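ESX-1 secretion system protein EccA1 (Mycobacterium tuberculosis, PDB 4F3V) probably supplies energy, as a CbxX/CfxQ-family ATPase, for export of virulence factors by the ESX-1 type VII secretion system, with this chain forming its N-terminal TPR domain. Local coordinates at residues A[13-18]-A[79-84]; A[45-50]-A[54-59]; A[103-108]-A[123-128]; A[175-180]-A[187-192]. All coordinates share one frame; numbering follows the deposited sequence.

Contact 1: A[13-18]-A[79-84]. With SO4 (sulfate ion), chain D.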
# COMPACT_ATOMS: atom_id res chain seq x y z
N SER A 13 14.06 -26.12 -6.86
CA SER A 13 12.88 -26.88 -7.24
C SER A 13 11.64 -26.01 -7.10
O SER A 13 10.77 -26.05 -7.97
CB SER A 13 12.73 -28.16 -6.39
OG SER A 13 13.78 -29.07 -6.71
N ALA A 14 11.55 -25.25 -6.02
CA ALA A 14 10.37 -24.42 -5.79
C ALA A 14 10.19 -23.43 -6.94
O ALA A 14 9.09 -23.23 -7.42
CB ALA A 14 10.43 -23.68 -4.44
N VAL A 15 11.27 -22.80 -7.39
CA VAL A 15 11.17 -21.84 -8.46
C VAL A 15 10.79 -22.52 -9.76
O VAL A 15 9.99 -21.99 -10.51
CB VAL A 15 12.46 -21.02 -8.61
CG1 VAL A 15 12.36 -20.09 -9.83
CG2 VAL A 15 12.70 -20.22 -7.32
N SER A 16 11.34 -23.69 -10.04
CA SER A 16 11.00 -24.43 -11.26
C SER A 16 9.53 -24.85 -11.28
O SER A 16 8.95 -24.98 -12.33
CB SER A 16 11.85 -25.68 -11.39
OG SER A 16 13.18 -25.33 -11.71
N MET A 17 8.98 -25.09 -10.10
CA MET A 17 7.62 -25.59 -9.96
C MET A 17 6.59 -24.46 -10.10
O MET A 17 5.41 -24.74 -10.27
CB MET A 17 7.51 -26.26 -8.59
CG MET A 17 6.13 -26.73 -8.18
SD MET A 17 5.86 -28.32 -8.93
CE MET A 17 7.26 -29.09 -8.08
N LEU A 18 7.03 -23.19 -10.06
CA LEU A 18 6.09 -22.05 -10.04
C LEU A 18 5.10 -22.00 -11.20
O LEU A 18 3.93 -21.78 -10.98
CB LEU A 18 6.82 -20.71 -9.94
CG LEU A 18 7.31 -20.28 -8.57
CD1 LEU A 18 8.18 -19.06 -8.73
CD2 LEU A 18 6.17 -20.04 -7.60
N SER A 79 14.48 -11.44 -9.01
CA SER A 79 13.55 -10.83 -9.96
C SER A 79 12.84 -11.85 -10.81
O SER A 79 11.74 -11.60 -11.28
CB SER A 79 14.29 -9.86 -10.87
OG SER A 79 14.83 -8.83 -10.07
N THR A 80 13.48 -12.99 -10.99
CA THR A 80 12.93 -14.07 -11.82
C THR A 80 11.70 -14.72 -11.15
O THR A 80 10.85 -15.27 -11.82
CB THR A 80 14.05 -15.09 -12.11
OG1 THR A 80 15.05 -14.44 -12.91
CG2 THR A 80 13.50 -16.34 -12.88
N LEU A 81 11.60 -14.63 -9.82
CA LEU A 81 10.38 -15.11 -9.15
C LEU A 81 9.14 -14.27 -9.49
O LEU A 81 8.00 -14.76 -9.35
CB LEU A 81 10.56 -15.14 -7.64
CG LEU A 81 11.25 -16.38 -7.09
CD1 LEU A 81 12.67 -16.43 -7.66
CD2 LEU A 81 11.22 -16.37 -5.57
N ASN A 82 9.35 -13.02 -9.90
CA ASN A 82 8.27 -12.07 -10.20
C ASN A 82 7.31 -11.90 -9.02
O ASN A 82 6.10 -11.85 -9.20
CB ASN A 82 7.49 -12.45 -11.47
CG ASN A 82 8.34 -12.37 -12.72
OD1 ASN A 82 9.02 -11.37 -12.97
ND2 ASN A 82 8.31 -13.43 -13.54
N ALA A 83 7.86 -11.83 -7.80
CA ALA A 83 7.05 -11.54 -6.61
C ALA A 83 6.69 -10.04 -6.62
O ALA A 83 7.47 -9.21 -7.12
CB ALA A 83 7.79 -11.91 -5.35
N ARG A 84 5.49 -9.72 -6.15
CA ARG A 84 5.01 -8.33 -6.05
C ARG A 84 4.37 -8.16 -4.69
O ARG A 84 3.83 -9.11 -4.15
CB ARG A 84 4.01 -8.02 -7.16
CG ARG A 84 4.56 -8.18 -8.57
CD ARG A 84 3.55 -7.70 -9.63
NE ARG A 84 3.39 -6.24 -9.60
CZ ARG A 84 4.15 -5.35 -10.26
NH1 ARG A 84 5.17 -5.72 -11.02
NH2 ARG A 84 3.91 -4.07 -10.11
S SO4 D . 6.17 -2.69 -12.76
O1 SO4 D . 5.19 -2.58 -13.88
O2 SO4 D . 5.42 -2.58 -11.49
O3 SO4 D . 6.86 -3.99 -12.79
O4 SO4 D . 7.15 -1.60 -12.87
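In the N-terminal part of this TPR domain, Val15 near the C-terminal end of helix 2-17, and Leu18 just after it, meet Leu81 in the loop that leads into the small hairpin of strands 84-86 and 95-97. The contact is small and apolar. Val15 CG2 lies 3.8 Å from Leu81 CD1, and the two side chains cross at about a right angle. The torsion of Val15 (chi1 175°) sets CG1 anti to the backbone N and CG2 anti to the carbonyl carbon. CG2 is the branch that touches Leu81. On the other side, Leu81 CG is anti to its own carbonyl carbon (chi1 -83°), and its CD1 methyl reaches the valine. The other approach is looser. Leu18 CD1 stands 4.4 Å from Leu81 CG and 4.3 Å from Leu81 O. Ile76 touches both Val15 and Leu81, so the leucine is packed by its own loop as well as by the helix. Leu81 is buried, and its carbonyl oxygen accepts a hydrogen bond from Arg48 NE. That bond joins the loop to helix 40-48. Arg84 is turned to a different partner, a sulfate ion probably taken up from the crystallisation liquor. The anion sits at the edge of the guanidinium, with its sulfur in the plane of the group. Arg84 NE is held by Thr95 OG1 of the partner strand. Arg84 NH1 donates to sulfate O3 at 3.0 Å in a nearly straight bond, with an N-H...O angle of 166°.

Contact 2: A[45-50]-A[54-59]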
# COMPACT_ATOMS: atom_id res chain seq x y z
N GLY A 45 9.46 -16.15 -1.67
CA GLY A 45 8.86 -17.23 -2.47
C GLY A 45 7.45 -17.54 -1.99
O GLY A 45 6.53 -17.71 -2.80
N ARG A 46 7.25 -17.59 -0.67
CA ARG A 46 5.91 -17.86 -0.11
C ARG A 46 4.92 -16.76 -0.52
O ARG A 46 3.77 -17.07 -0.90
CB ARG A 46 5.95 -18.01 1.40
CG ARG A 46 6.62 -19.30 1.85
CD ARG A 46 6.83 -19.37 3.35
NE ARG A 46 5.58 -19.25 4.09
CZ ARG A 46 5.34 -19.78 5.30
NH1 ARG A 46 6.27 -20.47 5.96
NH2 ARG A 46 4.17 -19.58 5.86
N ILE A 47 5.38 -15.51 -0.45
CA ILE A 47 4.57 -14.36 -0.89
C ILE A 47 4.18 -14.54 -2.36
O ILE A 47 3.03 -14.36 -2.74
CB ILE A 47 5.33 -13.02 -0.71
CG1 ILE A 47 5.52 -12.71 0.78
CG2 ILE A 47 4.55 -11.90 -1.40
CD1 ILE A 47 6.34 -11.46 1.09
N ARG A 48 5.15 -14.92 -3.19
CA ARG A 48 4.87 -15.16 -4.59
C ARG A 48 3.77 -16.23 -4.78
O ARG A 48 3.01 -16.16 -5.75
CB ARG A 48 6.14 -15.59 -5.30
CG ARG A 48 5.96 -16.18 -6.68
CD ARG A 48 5.46 -15.16 -7.66
NE ARG A 48 5.41 -15.75 -9.00
CZ ARG A 48 4.46 -16.58 -9.43
NH1 ARG A 48 3.45 -16.93 -8.65
NH2 ARG A 48 4.54 -17.06 -10.66
N CYS A 49 3.71 -17.21 -3.88
CA CYS A 49 2.73 -18.31 -3.99
C CYS A 49 1.39 -17.97 -3.37
O CYS A 49 0.55 -18.83 -3.24
CB CYS A 49 3.27 -19.60 -3.37
SG CYS A 49 4.76 -20.25 -4.18
N GLY A 50 1.20 -16.71 -2.97
CA GLY A 50 -0.09 -16.26 -2.44
C GLY A 50 -0.19 -16.28 -0.93
O GLY A 50 -1.26 -16.11 -0.38
N ARG A 54 0.54 -11.69 7.46
CA ARG A 54 1.37 -10.61 7.98
C ARG A 54 2.72 -11.14 8.54
O ARG A 54 3.74 -10.44 8.44
CB ARG A 54 0.63 -9.82 9.06
CG ARG A 54 0.48 -10.62 10.35
CD ARG A 54 -0.32 -10.07 11.52
NE ARG A 54 -0.27 -11.19 12.47
CZ ARG A 54 0.62 -11.36 13.46
NH1 ARG A 54 1.52 -10.43 13.77
NH2 ARG A 54 0.58 -12.48 14.18
N VAL A 55 2.74 -12.34 9.12
CA VAL A 55 3.99 -12.89 9.67
C VAL A 55 5.04 -13.18 8.56
O VAL A 55 6.23 -12.93 8.73
CB VAL A 55 3.69 -14.12 10.56
CG1 VAL A 55 4.98 -14.81 10.98
CG2 VAL A 55 2.89 -13.68 11.79
N THR A 56 4.57 -13.66 7.41
CA THR A 56 5.44 -13.92 6.29
C THR A 56 6.16 -12.64 5.78
O THR A 56 7.37 -12.64 5.55
CB THR A 56 4.64 -14.62 5.16
OG1 THR A 56 4.30 -15.96 5.56
CG2 THR A 56 5.41 -14.64 3.89
N LEU A 57 5.42 -11.56 5.62
CA LEU A 57 6.01 -10.27 5.25
C LEU A 57 6.95 -9.77 6.39
O LEU A 57 8.05 -9.25 6.13
CB LEU A 57 4.91 -9.26 4.98
CG LEU A 57 5.18 -8.05 4.07
CD1 LEU A 57 6.25 -8.27 3.02
CD2 LEU A 57 3.84 -7.70 3.44
N PHE A 58 6.55 -9.96 7.65
CA PHE A 58 7.41 -9.56 8.76
C PHE A 58 8.75 -10.28 8.69
O PHE A 58 9.81 -9.68 8.91
CB PHE A 58 6.78 -9.78 10.14
CG PHE A 58 7.78 -9.75 11.27
CD1 PHE A 58 8.27 -8.55 11.76
CD2 PHE A 58 8.29 -10.94 11.82
CE1 PHE A 58 9.21 -8.51 12.78
CE2 PHE A 58 9.25 -10.89 12.84
CZ PHE A 58 9.71 -9.68 13.31
N ARG A 59 8.70 -11.58 8.41
CA ARG A 59 9.89 -12.39 8.40
C ARG A 59 10.80 -12.01 7.26
O ARG A 59 12.02 -12.08 7.40
CB ARG A 59 9.55 -13.88 8.37
CG ARG A 59 8.97 -14.32 9.69
CD ARG A 59 10.07 -14.97 10.51
NE ARG A 59 9.71 -15.01 11.91
CZ ARG A 59 10.52 -14.70 12.93
NH1 ARG A 59 11.79 -14.30 12.76
NH2 ARG A 59 10.04 -14.78 14.16
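Arg46 and Thr56 come together round an oxygen that belongs to neither of them. Both bind Asp51 OD2, Arg46 NE by a salt bridge and Thr56 OG1 by a hydrogen bond. Asp51 lies in the short link of a helical hairpin of the TPR domain, between helix 40-48 and helix 54-62. The link begins with a Schellman motif. Gly50, at positive phi, is its C-prime residue, with Asp51 N bonded to Arg46 O and Gly50 N to Ile47 O. The Asp51 backbone N closes the end of the first helix, and its side chain links the two helices. The guanidinium of Arg46 is oblique to the threonine hydroxyl, with Arg46 NH2 3.6 Å from Thr56 OG1. A bend at chi3 (58°) turns the arginine chain there. Its NH1 is held by Thr33 OG1 of helix 22-35. A shared carboxylate oxygen probably stabilises the positive charge and fixes the rotation of the hydroxyl. The rest of the contact is apolar. Ile47 and Thr56 lie alongside each other, pointing opposite ways, and Ile47 CG1 lies 3.7 Å from Thr56 CG2. This methyl is anti to the backbone N of Thr56 (chi1 -70° for OG1), while the hydroxyl takes the place beside that N. Leu57 touches Cys111 of helix 101-115, about 6 Å from a bound samarium ion. The side chain of Leu57 lies nearly perpendicular to that of Ile47, with Ile47 CD1 3.7 Å from Leu57 CD1.

Contact 3: A[103-108]-A[123-128]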
# COMPACT_ATOMS: atom_id res chain seq x y z
N ALA A 103 11.80 -2.98 -1.89
CA ALA A 103 10.43 -3.50 -2.05
C ALA A 103 9.89 -4.13 -0.77
O ALA A 103 8.71 -3.96 -0.41
CB ALA A 103 10.35 -4.52 -3.19
N ILE A 104 10.76 -4.86 -0.07
CA ILE A 104 10.34 -5.53 1.15
C ILE A 104 9.98 -4.49 2.20
O ILE A 104 8.97 -4.63 2.91
CB ILE A 104 11.43 -6.45 1.74
CG1 ILE A 104 11.92 -7.47 0.69
CG2 ILE A 104 10.90 -7.14 2.99
CD1 ILE A 104 13.11 -8.27 1.20
N THR A 105 10.81 -3.43 2.28
CA THR A 105 10.59 -2.31 3.21
C THR A 105 9.22 -1.68 2.97
O THR A 105 8.45 -1.45 3.92
CB THR A 105 11.64 -1.20 3.01
OG1 THR A 105 12.97 -1.71 3.16
CG2 THR A 105 11.44 -0.03 4.00
N MET A 106 8.94 -1.42 1.71
CA MET A 106 7.69 -0.77 1.33
C MET A 106 6.48 -1.66 1.63
O MET A 106 5.50 -1.22 2.23
CB MET A 106 7.70 -0.40 -0.15
CG MET A 106 8.72 0.66 -0.50
SD MET A 106 8.94 0.78 -2.28
CE MET A 106 7.56 1.82 -2.67
N GLY A 107 6.56 -2.92 1.23
CA GLY A 107 5.52 -3.88 1.54
C GLY A 107 5.28 -4.03 3.03
O GLY A 107 4.13 -4.11 3.49
N PHE A 108 6.36 -4.12 3.80
CA PHE A 108 6.24 -4.30 5.26
C PHE A 108 5.58 -3.06 5.89
O PHE A 108 4.68 -3.18 6.71
CB PHE A 108 7.62 -4.52 5.87
CG PHE A 108 7.62 -4.58 7.37
CD1 PHE A 108 7.07 -5.66 8.04
CD2 PHE A 108 8.19 -3.56 8.12
CE1 PHE A 108 7.08 -5.73 9.42
CE2 PHE A 108 8.20 -3.64 9.49
CZ PHE A 108 7.65 -4.72 10.16
N GLU A 123 9.50 3.43 11.34
CA GLU A 123 10.85 3.01 11.66
C GLU A 123 11.47 2.18 10.53
O GLU A 123 12.62 2.36 10.23
CB GLU A 123 10.85 2.25 12.98
CG GLU A 123 12.22 1.80 13.43
CD GLU A 123 12.18 1.06 14.76
OE1 GLU A 123 11.27 1.30 15.60
OE2 GLU A 123 13.08 0.23 14.97
N ALA A 124 10.70 1.27 9.92
CA ALA A 124 11.20 0.48 8.79
C ALA A 124 11.51 1.40 7.62
O ALA A 124 12.54 1.25 6.98
CB ALA A 124 10.19 -0.60 8.38
N LEU A 125 10.66 2.38 7.38
CA LEU A 125 10.87 3.32 6.26
C LEU A 125 12.16 4.13 6.42
O LEU A 125 12.81 4.45 5.43
CB LEU A 125 9.65 4.24 6.06
CG LEU A 125 8.39 3.55 5.49
CD1 LEU A 125 7.22 4.54 5.47
CD2 LEU A 125 8.59 2.96 4.09
N GLU A 126 12.51 4.47 7.66
CA GLU A 126 13.65 5.31 7.96
C GLU A 126 14.92 4.53 8.35
O GLU A 126 15.90 5.13 8.73
CB GLU A 126 13.25 6.29 9.08
CG GLU A 126 12.09 7.19 8.67
CD GLU A 126 11.65 8.15 9.76
OE1 GLU A 126 12.12 8.03 10.92
OE2 GLU A 126 10.83 9.05 9.45
N ALA A 127 14.89 3.20 8.25
CA ALA A 127 16.00 2.36 8.70
C ALA A 127 17.23 2.44 7.81
O ALA A 127 18.30 2.05 8.25
CB ALA A 127 15.59 0.90 8.87
N ALA A 128 17.09 2.92 6.57
CA ALA A 128 18.25 3.05 5.68
C ALA A 128 18.04 4.18 4.67
O ALA A 128 16.92 4.56 4.41
CB ALA A 128 18.54 1.72 4.93
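A pair of helices in the TPR domain, 101-115 and 118-125, packs here through Thr105 and Phe108 on the first and Ala124 and Leu125 on the second. The backbones come closest at Thr105 and Ala124, whose CA atoms are 6.3 Å apart. The small side chain of Ala124 is consistent with this spacing. Thr105 uses its methyl group. Thr105 CG2 sits 3.4 Å from Ala124 O, the carbonyl oxygen at the last turn of helix 118-125. Thr105 CG2 is also 4.1 Å from Leu125 CD2. The torsion of Thr105 explains the choice of branch. With chi1 at -56°, OG1 is beside the backbone N and CG2 is anti to that N. The hydroxyl is bonded to Pro101 O one turn earlier on its own helix, and the methyl faces the neighbour. Ala124 O also accepts a weak backbone bond from Ala127 N as the helix ends. Phe108 meets the alanine one turn further along. Ala124 CB lies at the edge of the ring and in its plane, 3.6 Å from Phe108 CD2 and 3.8 Å from Phe108 CE2. The ring also stacks with Trp61 of helix 54-62. Trp61 touches Thr105 and Ala124 as well, so it joins both helices of the pair to a third. Leu125 extends the apolar layer to Met140 of helix 134-147. The contact is thus methyl against methyl, ring edge and carbonyl. Such packing rests on close fit and burial, and the one hydroxyl involved is satisfied within its own helix.

Contact 4: A[175-180]-A[187-192]. With SO4 (sulfate ion), chain G; SO4 (sulfate ion), chain E.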
# COMPACT_ATOMS: atom_id res chain seq x y z
N VAL A 175 -3.92 11.70 -5.97
CA VAL A 175 -5.05 11.07 -5.29
C VAL A 175 -4.95 11.23 -3.77
O VAL A 175 -5.93 11.63 -3.11
CB VAL A 175 -5.18 9.58 -5.65
CG1 VAL A 175 -6.38 8.98 -4.90
CG2 VAL A 175 -5.36 9.42 -7.17
N ALA A 176 -3.77 10.95 -3.20
CA ALA A 176 -3.59 11.12 -1.73
C ALA A 176 -3.83 12.56 -1.29
O ALA A 176 -4.45 12.80 -0.24
CB ALA A 176 -2.22 10.63 -1.27
N HIS A 177 -3.36 13.51 -2.10
CA HIS A 177 -3.51 14.92 -1.79
C HIS A 177 -5.01 15.27 -1.81
O HIS A 177 -5.52 15.96 -0.90
CB HIS A 177 -2.71 15.76 -2.81
CG HIS A 177 -2.39 17.16 -2.33
ND1 HIS A 177 -1.30 17.85 -2.75
CD2 HIS A 177 -3.06 18.01 -1.46
CE1 HIS A 177 -1.29 19.06 -2.16
NE2 HIS A 177 -2.37 19.14 -1.37
N GLY A 178 -5.73 14.77 -2.81
CA GLY A 178 -7.20 15.00 -2.93
C GLY A 178 -8.02 14.38 -1.84
O GLY A 178 -8.94 15.01 -1.31
N VAL A 179 -7.68 13.13 -1.47
CA VAL A 179 -8.32 12.45 -0.35
C VAL A 179 -8.11 13.21 0.97
O VAL A 179 -9.06 13.40 1.74
CB VAL A 179 -7.86 10.99 -0.27
CG1 VAL A 179 -8.29 10.35 1.04
CG2 VAL A 179 -8.43 10.22 -1.49
N ALA A 180 -6.86 13.59 1.23
CA ALA A 180 -6.51 14.37 2.42
C ALA A 180 -7.32 15.69 2.45
O ALA A 180 -7.90 16.05 3.47
CB ALA A 180 -5.00 14.64 2.48
N PHE A 187 -13.32 20.83 0.04
CA PHE A 187 -14.01 20.03 -0.94
C PHE A 187 -13.75 20.46 -2.38
O PHE A 187 -13.66 19.62 -3.28
CB PHE A 187 -15.52 20.03 -0.63
CG PHE A 187 -15.88 19.36 0.68
CD1 PHE A 187 -15.49 18.05 0.92
CD2 PHE A 187 -16.58 20.03 1.67
CE1 PHE A 187 -15.81 17.41 2.11
CE2 PHE A 187 -16.89 19.39 2.87
CZ PHE A 187 -16.51 18.07 3.07
N THR A 188 -13.66 21.78 -2.62
CA THR A 188 -13.37 22.28 -3.95
C THR A 188 -11.98 21.85 -4.40
O THR A 188 -11.80 21.40 -5.53
CB THR A 188 -13.51 23.81 -4.04
OG1 THR A 188 -14.89 24.15 -3.91
CG2 THR A 188 -13.02 24.34 -5.40
N GLU A 189 -11.00 22.00 -3.50
CA GLU A 189 -9.64 21.54 -3.76
C GLU A 189 -9.63 20.02 -4.03
O GLU A 189 -8.97 19.57 -4.96
CB GLU A 189 -8.72 21.92 -2.59
CG GLU A 189 -7.32 21.31 -2.71
CD GLU A 189 -6.34 21.77 -1.64
OE1 GLU A 189 -6.70 22.58 -0.75
OE2 GLU A 189 -5.20 21.28 -1.71
N ALA A 190 -10.33 19.25 -3.19
CA ALA A 190 -10.44 17.80 -3.38
C ALA A 190 -10.96 17.46 -4.78
O ALA A 190 -10.39 16.62 -5.46
CB ALA A 190 -11.35 17.17 -2.33
N GLU A 191 -11.98 18.16 -5.23
CA GLU A 191 -12.55 17.91 -6.56
C GLU A 191 -11.58 18.23 -7.68
O GLU A 191 -11.44 17.43 -8.60
CB GLU A 191 -13.85 18.68 -6.72
CG GLU A 191 -14.94 18.15 -5.82
CD GLU A 191 -16.04 19.16 -5.52
OE1 GLU A 191 -15.87 20.35 -5.85
OE2 GLU A 191 -17.06 18.74 -4.93
N ARG A 192 -10.88 19.36 -7.60
CA ARG A 192 -9.84 19.67 -8.58
C ARG A 192 -8.73 18.58 -8.60
O ARG A 192 -8.40 18.02 -9.64
CB ARG A 192 -9.20 21.05 -8.29
CG ARG A 192 -8.13 21.45 -9.31
CD ARG A 192 -7.47 22.80 -9.03
NE ARG A 192 -6.88 22.88 -7.68
CZ ARG A 192 -5.63 22.52 -7.33
NH1 ARG A 192 -4.77 22.01 -8.22
NH2 ARG A 192 -5.25 22.66 -6.07
S SO4 G . -15.54 24.19 -0.34
O1 SO4 G . -15.84 25.63 -0.17
O2 SO4 G . -16.64 23.58 -1.13
O3 SO4 G . -14.23 24.05 -1.02
O4 SO4 G . -15.44 23.54 0.99
S SO4 E . -0.51 22.44 -6.82
O1 SO4 E . -1.77 22.66 -7.57
O2 SO4 E . -0.47 21.02 -6.42
O3 SO4 E . 0.67 22.69 -7.67
O4 SO4 E . -0.49 23.34 -5.64
O HOH W 1 -3.60 21.26 0.27
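The Glu189 carboxylate overlaps the imidazole of His177 obliquely, their planes 55° apart. Glu189 OE2 is 3.6 Å from His177 NE2. The glutamate reaches there as an extended chain, with CG anti to the backbone N (chi1 173°). A water in the plane of the imidazole, at its edge, bridges the two groups. It lies 2.9 Å from His177 NE2 and donates to Glu189 OE2 in a bond modelled rather short. The same OE2 forms a salt bridge with Arg193 NE, one turn on. Next to this polar pair, helices 167-183 and 187-198 of the TPR domain pack very closely. The CA atoms of Gly178 and Ala190 are only 4.3 Å apart, and Ala190 CB sits 3.4 Å from Gly178 O. Gly178 puts no side chain between the helices. At the start of the second helix lies a sulfate, probably from the crystallisation liquor. Its O3 accepts a bond from Thr188 N at 2.8 Å and another from Thr188 OG1. A second sulfate is bound by Arg192 NH1. The two helices thus meet backbone to backbone at Gly178, with a water linking the polar groups beside them, and Arg193 probably stabilises the negative charge of Glu189.

From the N terminus, contact 1 closes the longest loop, bringing residues 79-84 back to the end of helix 2-17. Contact 2 is nested inside that loop and closes the short turn between helices 40-48 and 54-62; none of the contacts cross. Contacts 1 and 2 touch where Arg48 and Cys49 of contact 2 pack on Leu18. Contact 3 follows in series and joins helices 101-115 and 118-125. It touches contact 2 where Leu57 and Phe58 pack on Gly107 and Phe108. Contact 4, last in the chain, pairs helices 167-183 and 187-198. It lies across the chain's centre from contacts 1 and 2, its centre about 40 Å from that of contact 1.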